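Local atomic coordinates of protein MJ1225 (Methanocaldococcus jannaschii, PDB entry 3KH5), a protein that is of unknown function but binds AMP and ADP through its CBS domains, probably as an archaeal counterpart of the gamma subunit of AMP-activated protein kinase. Residues V15-L27 with L79-E91. Residues are numbered along the deposited sequence; the frame is centred on the assembly and turned at random.
Sequences VTVYPTTTIRKAL and LAAINEPVREIME. With ADP (adenosine-5'-diphosphate), chain B; AMP (adenosine monophosphate), chain F.
The R24 guanidinium meets I82 at its edge, where methyl CD1 lies near the guanidinium plane. The same methyl packs against R24 CB and CG. The R87 guanidinium approaches T20 CG2 obliquely. Four backbone hydrogen bonds also join the segments. R24 N donates to I82 O at 2.8 Å. I23 N reaches E84 O at 2.9 Å. V86 N closes on T21 O at 2.7 Å, and R87 N donates to P19 O at 3.1 Å. The bonds I23 N to E84 O and V86 N to T21 O flank T22 and P85 and make a single beta bridge; the other two lie beyond it.

T22 is the N-cap of helix 23-33. Its OG1 sits between the backbone N and the carbonyl carbon (chi1 63°) and accepts from K25 N at 3.0 Å. That rotation turns CG2 onto N83 O, 3.3 Å away. An alanine here would remove both OG1 and CG2, which would probably leave K25 N without its cap and open a gap beside N83.

Next to the bridge, the I23 and I89 side chains cross at about a right angle, with I23 CG1 3.7 Å from I89 CD1. V86 CG2 touches A26 CB, while F60 of helix 54-63 also packs on I82.

V15 pairs through its backbone with the adenine of one ADP. E88 accepts from AMP N6 through O and OE1, and E91 belongs to the pocket of another ADP. The four backbone bonds join residues 19-24, within the first CBS repeat, to residues 82-87, next to the AMP-binding E88. This polar link is carried by main-chain atoms, so it probably depends less on side-chain identity than the apolar packing does.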
loop_
_atom_site.group_PDB
_atom_site.type_symbol
_atom_site.label_atom_id
_atom_site.label_comp_id
_atom_site.label_asym_id
_atom_site.label_seq_id
_atom_site.Cartn_x
_atom_site.Cartn_y
_atom_site.Cartn_z
ATOM N N VAL A 15 5.084 4.565 14.323
ATOM C CA VAL A 15 5.924 3.372 14.260
ATOM C C VAL A 15 6.990 3.556 13.176
ATOM O O VAL A 15 6.669 3.812 12.012
ATOM C CB VAL A 15 5.080 2.093 14.007
ATOM C CG1 VAL A 15 5.972 0.893 13.755
ATOM C CG2 VAL A 15 4.154 1.821 15.187
ATOM N N THR A 16 8.254 3.438 13.573
ATOM C CA THR A 16 9.376 3.665 12.668
ATOM C C THR A 16 10.393 2.533 12.729
ATOM O O THR A 16 10.361 1.696 13.638
ATOM C CB THR A 16 10.120 4.979 13.005
ATOM O OG1 THR A 16 10.649 4.903 14.335
ATOM C CG2 THR A 16 9.197 6.182 12.902
ATOM N N VAL A 17 11.288 2.517 11.743
ATOM C CA VAL A 17 12.520 1.723 11.801
ATOM C C VAL A 17 13.750 2.620 11.553
ATOM O O VAL A 17 13.609 3.809 11.248
ATOM C CB VAL A 17 12.497 0.512 10.818
ATOM C CG1 VAL A 17 11.340 -0.431 11.140
ATOM C CG2 VAL A 17 12.433 0.975 9.362
ATOM N N TYR A 18 14.947 2.047 11.698
ATOM C CA TYR A 18 16.213 2.759 11.465
ATOM C C TYR A 18 16.883 2.254 10.198
ATOM O O TYR A 18 16.546 1.169 9.726
ATOM C CB TYR A 18 17.154 2.581 12.659
ATOM C CG TYR A 18 16.454 2.847 13.956
ATOM C CD1 TYR A 18 16.129 4.148 14.336
ATOM C CD2 TYR A 18 16.070 1.799 14.785
ATOM C CE1 TYR A 18 15.457 4.399 15.527
ATOM C CE2 TYR A 18 15.402 2.035 15.977
ATOM C CZ TYR A 18 15.098 3.337 16.343
ATOM O OH TYR A 18 14.434 3.575 17.525
ATOM N N PRO A 19 17.839 3.032 9.639
ATOM C CA PRO A 19 18.507 2.592 8.412
ATOM C C PRO A 19 19.208 1.247 8.570
ATOM O O PRO A 19 19.315 0.493 7.599
ATOM C CB PRO A 19 19.549 3.692 8.159
ATOM C CG PRO A 19 19.004 4.885 8.839
ATOM C CD PRO A 19 18.284 4.378 10.048
ATOM N N THR A 20 19.667 0.951 9.783
ATOM C CA THR A 20 20.381 -0.299 10.051
ATOM C C THR A 20 19.484 -1.452 10.524
ATOM O O THR A 20 19.965 -2.574 10.713
ATOM C CB THR A 20 21.548 -0.093 11.042
ATOM O OG1 THR A 20 21.083 0.626 12.190
ATOM C CG2 THR A 20 22.680 0.684 10.385
ATOM N N THR A 21 18.196 -1.179 10.728
ATOM C CA THR A 21 17.218 -2.236 10.979
ATOM C C THR A 21 17.211 -3.152 9.750
ATOM O O THR A 21 17.170 -2.664 8.621
ATOM C CB THR A 21 15.812 -1.636 11.208
ATOM O OG1 THR A 21 15.860 -0.706 12.298
ATOM C CG2 THR A 21 14.784 -2.718 11.523
ATOM N N THR A 22 17.281 -4.466 9.961
ATOM C CA THR A 22 17.261 -5.413 8.841
ATOM C C THR A 22 15.909 -5.401 8.145
ATOM O O THR A 22 14.892 -5.069 8.759
ATOM C CB THR A 22 17.552 -6.874 9.276
ATOM O OG1 THR A 22 16.525 -7.324 10.165
ATOM C CG2 THR A 22 18.907 -6.994 9.955
ATOM N N ILE A 23 15.904 -5.773 6.868
ATOM C CA ILE A 23 14.665 -6.017 6.126
ATOM C C ILE A 23 13.734 -6.982 6.886
ATOM O O ILE A 23 12.533 -6.714 7.009
ATOM C CB ILE A 23 14.957 -6.538 4.688
ATOM C CG1 ILE A 23 15.618 -5.437 3.845
ATOM C CG2 ILE A 23 13.676 -7.049 4.013
ATOM C CD1 ILE A 23 16.386 -5.938 2.621
ATOM N N ARG A 24 14.290 -8.088 7.399
ATOM C CA ARG A 24 13.506 -9.061 8.189
ATOM C C ARG A 24 12.781 -8.376 9.349
ATOM O O ARG A 24 11.573 -8.552 9.510
ATOM C CB ARG A 24 14.349 -10.250 8.716
ATOM C CG ARG A 24 13.505 -11.343 9.476
ATOM C CD ARG A 24 14.325 -12.502 10.122
ATOM N NE ARG A 24 13.510 -13.400 10.972
ATOM C CZ ARG A 24 13.102 -14.628 10.633
ATOM N NH1 ARG A 24 13.402 -15.145 9.447
ATOM N NH2 ARG A 24 12.373 -15.342 11.488
ATOM N N LYS A 25 13.518 -7.596 10.142
ATOM C CA LYS A 25 12.950 -6.894 11.302
ATOM C C LYS A 25 11.915 -5.843 10.894
ATOM O O LYS A 25 10.917 -5.649 11.592
ATOM C CB LYS A 25 14.058 -6.259 12.161
ATOM C CG LYS A 25 13.585 -5.569 13.458
ATOM C CD LYS A 25 13.305 -6.563 14.585
ATOM C CE LYS A 25 12.798 -5.863 15.848
ATOM N NZ LYS A 25 12.455 -6.836 16.929
ATOM N N ALA A 26 12.160 -5.167 9.771
ATOM C CA ALA A 26 11.204 -4.211 9.210
ATOM C C ALA A 26 9.892 -4.904 8.846
ATOM O O ALA A 26 8.813 -4.381 9.127
ATOM C CB ALA A 26 11.796 -3.505 7.996
ATOM N N LEU A 27 9.996 -6.083 8.232
ATOM C CA LEU A 27 8.827 -6.896 7.895
ATOM C C LEU A 27 8.008 -7.300 9.117
ATOM O O LEU A 27 6.776 -7.238 9.094
ATOM C CB LEU A 27 9.254 -8.165 7.162
ATOM C CG LEU A 27 9.509 -8.105 5.660
ATOM C CD1 LEU A 27 10.162 -9.396 5.190
ATOM C CD2 LEU A 27 8.202 -7.865 4.908
ATOM N N LEU A 79 16.503 -15.639 2.644
ATOM C CA LEU A 79 16.743 -15.605 4.077
ATOM C C LEU A 79 18.012 -14.846 4.442
ATOM O O LEU A 79 18.034 -14.121 5.445
ATOM C CB LEU A 79 16.761 -17.020 4.652
ATOM C CG LEU A 79 15.548 -17.450 5.487
ATOM C CD1 LEU A 79 14.275 -16.717 5.052
ATOM C CD2 LEU A 79 15.373 -18.964 5.404
ATOM N N ALA A 80 19.063 -14.999 3.640
ATOM C CA ALA A 80 20.270 -14.200 3.846
ATOM C C ALA A 80 20.039 -12.731 3.475
ATOM O O ALA A 80 20.486 -11.828 4.188
ATOM C CB ALA A 80 21.438 -14.771 3.057
ATOM N N ALA A 81 19.336 -12.511 2.363
ATOM C CA ALA A 81 19.089 -11.171 1.828
ATOM C C ALA A 81 18.320 -10.295 2.804
ATOM O O ALA A 81 18.557 -9.089 2.882
ATOM C CB ALA A 81 18.355 -11.252 0.494
ATOM N N ILE A 82 17.406 -10.904 3.555
ATOM C CA ILE A 82 16.610 -10.148 4.522
ATOM C C ILE A 82 17.388 -9.734 5.768
ATOM O O ILE A 82 16.862 -9.008 6.612
ATOM C CB ILE A 82 15.285 -10.855 4.913
ATOM C CG1 ILE A 82 15.544 -12.253 5.482
ATOM C CG2 ILE A 82 14.325 -10.883 3.718
ATOM C CD1 ILE A 82 14.313 -12.932 6.074
ATOM N N ASN A 83 18.637 -10.186 5.880
ATOM C CA ASN A 83 19.536 -9.688 6.922
ATOM C C ASN A 83 20.213 -8.361 6.555
ATOM O O ASN A 83 20.842 -7.728 7.408
ATOM C CB ASN A 83 20.556 -10.756 7.350
ATOM C CG ASN A 83 19.964 -11.785 8.313
ATOM O OD1 ASN A 83 18.843 -11.628 8.806
ATOM N ND2 ASN A 83 20.721 -12.842 8.587
ATOM N N GLU A 84 20.067 -7.935 5.299
ATOM C CA GLU A 84 20.538 -6.618 4.856
ATOM C C GLU A 84 19.791 -5.498 5.579
ATOM O O GLU A 84 18.608 -5.647 5.882
ATOM C CB GLU A 84 20.353 -6.453 3.341
ATOM C CG GLU A 84 21.226 -7.361 2.478
ATOM C CD GLU A 84 22.647 -6.850 2.299
ATOM O OE1 GLU A 84 23.470 -7.599 1.735
ATOM O OE2 GLU A 84 22.947 -5.708 2.710
ATOM N N PRO A 85 20.478 -4.372 5.852
ATOM C CA PRO A 85 19.815 -3.209 6.430
ATOM C C PRO A 85 18.758 -2.654 5.481
ATOM O O PRO A 85 18.927 -2.692 4.256
ATOM C CB PRO A 85 20.957 -2.206 6.620
ATOM C CG PRO A 85 21.993 -2.614 5.643
ATOM C CD PRO A 85 21.906 -4.109 5.577
ATOM N N VAL A 86 17.671 -2.160 6.066
ATOM C CA VAL A 86 16.545 -1.634 5.320
ATOM C C VAL A 86 16.988 -0.489 4.394
ATOM O O VAL A 86 16.335 -0.231 3.382
ATOM C CB VAL A 86 15.375 -1.227 6.273
ATOM C CG1 VAL A 86 15.542 0.195 6.797
ATOM C CG2 VAL A 86 14.032 -1.389 5.584
ATOM N N ARG A 87 18.108 0.163 4.718
ATOM C CA ARG A 87 18.620 1.245 3.872
ATOM C C ARG A 87 18.899 0.766 2.439
ATOM O O ARG A 87 18.856 1.570 1.499
ATOM C CB ARG A 87 19.844 1.942 4.495
ATOM C CG ARG A 87 21.162 1.224 4.289
ATOM C CD ARG A 87 22.261 1.773 5.174
ATOM N NE ARG A 87 23.361 0.816 5.250
ATOM C CZ ARG A 87 24.346 0.848 6.143
ATOM N NH1 ARG A 87 24.395 1.804 7.066
ATOM N NH2 ARG A 87 25.289 -0.085 6.112
ATOM N N GLU A 88 19.139 -0.535 2.258
ATOM C CA GLU A 88 19.368 -1.085 0.919
ATOM C C GLU A 88 18.141 -1.027 0.001
ATOM O O GLU A 88 18.295 -0.983 -1.221
ATOM C CB GLU A 88 19.912 -2.522 0.975
ATOM C CG GLU A 88 21.365 -2.651 1.459
ATOM C CD GLU A 88 22.415 -2.178 0.448
ATOM O OE1 GLU A 88 22.108 -2.059 -0.761
ATOM O OE2 GLU A 88 23.565 -1.934 0.877
ATOM N N ILE A 89 16.938 -1.026 0.578
ATOM C CA ILE A 89 15.703 -1.067 -0.224
ATOM C C ILE A 89 14.671 0.032 0.072
ATOM O O ILE A 89 13.618 0.080 -0.570
ATOM C CB ILE A 89 15.009 -2.473 -0.186
ATOM C CG1 ILE A 89 14.500 -2.818 1.222
ATOM C CG2 ILE A 89 15.935 -3.557 -0.747
ATOM C CD1 ILE A 89 13.434 -3.912 1.241
ATOM N N MET A 90 14.962 0.904 1.032
ATOM C CA MET A 90 14.048 1.999 1.344
ATOM C C MET A 90 14.043 3.059 0.241
ATOM O O MET A 90 15.024 3.214 -0.497
ATOM C CB MET A 90 14.398 2.631 2.696
ATOM C CG MET A 90 15.676 3.472 2.698
ATOM S SD MET A 90 16.069 4.104 4.336
ATOM C CE MET A 90 17.519 5.110 4.010
ATOM N N GLU A 91 12.938 3.783 0.129
ATOM C CA GLU A 91 12.934 4.974 -0.694
ATOM C C GLU A 91 13.552 6.132 0.084
ATOM O O GLU A 91 13.198 6.368 1.241
ATOM C CB GLU A 91 11.519 5.280 -1.167
ATOM C CG GLU A 91 11.046 4.273 -2.223
ATOM C CD GLU A 91 11.821 4.411 -3.524
ATOM O OE1 GLU A 91 11.894 5.556 -4.027
ATOM O OE2 GLU A 91 12.343 3.395 -4.045
HETATM P PB ADP B . -0.776 2.610 4.928
HETATM O O1B ADP B . -0.538 1.799 6.145
HETATM O O2B ADP B . -1.560 1.762 3.787
HETATM O O3B ADP B . 0.577 3.071 4.208
HETATM P PA ADP B . -3.251 3.796 5.307
HETATM O O1A ADP B . -3.816 2.429 5.543
HETATM O O2A ADP B . -4.034 5.115 5.893
HETATM O O3A ADP B . -1.624 3.949 5.204
HETATM O "O5'" ADP B . -2.782 3.766 6.890
HETATM C "C5'" ADP B . -3.367 2.937 7.945
HETATM C "C4'" ADP B . -3.809 3.769 9.188
HETATM O "O4'" ADP B . -2.851 3.747 10.295
HETATM C "C3'" ADP B . -3.978 5.229 8.762
HETATM O "O3'" ADP B . -5.231 5.749 9.251
HETATM C "C2'" ADP B . -2.796 5.981 9.369
HETATM O "O2'" ADP B . -3.326 7.108 10.071
HETATM C "C1'" ADP B . -2.125 5.016 10.364
HETATM N N9 ADP B . -0.653 4.715 10.143
HETATM C C8 ADP B . -0.072 4.373 8.988
HETATM N N7 ADP B . 1.234 4.172 9.183
HETATM C C5 ADP B . 1.495 4.379 10.471
HETATM C C6 ADP B . 2.651 4.320 11.250
HETATM N N6 ADP B . 3.823 3.998 10.705
HETATM N N1 ADP B . 2.567 4.596 12.566
HETATM C C2 ADP B . 1.405 4.923 13.120
HETATM N N3 ADP B . 0.288 4.986 12.404
HETATM C C4 ADP B . 0.297 4.725 11.082
HETATM P P AMP F . 27.828 -5.764 -4.837
HETATM O O1P AMP F . 28.483 -4.519 -5.304
HETATM O O2P AMP F . 26.845 -5.507 -3.572
HETATM O O3P AMP F . 28.910 -6.848 -4.323
HETATM O "O5'" AMP F . 26.982 -6.507 -5.980
HETATM C "C5'" AMP F . 25.926 -7.388 -5.612
HETATM C "C4'" AMP F . 24.983 -7.691 -6.799
HETATM O "O4'" AMP F . 23.598 -7.529 -6.363
HETATM C "C3'" AMP F . 25.142 -6.782 -8.027
HETATM O "O3'" AMP F . 24.746 -7.485 -9.216
HETATM C "C2'" AMP F . 24.188 -5.628 -7.724
HETATM O "O2'" AMP F . 23.650 -5.099 -8.942
HETATM C "C1'" AMP F . 23.066 -6.286 -6.914
HETATM N N9 AMP F . 22.604 -5.444 -5.780
HETATM C C8 AMP F . 23.295 -5.147 -4.676
HETATM N N7 AMP F . 22.551 -4.376 -3.883
HETATM C C5 AMP F . 21.380 -4.188 -4.480
HETATM C C6 AMP F . 20.227 -3.490 -4.141
HETATM N N6 AMP F . 20.155 -2.823 -2.993
HETATM N N1 AMP F . 19.185 -3.498 -4.993
HETATM C C2 AMP F . 19.247 -4.160 -6.143
HETATM N N3 AMP F . 20.335 -4.835 -6.493
HETATM C C4 AMP F . 21.411 -4.868 -5.686
#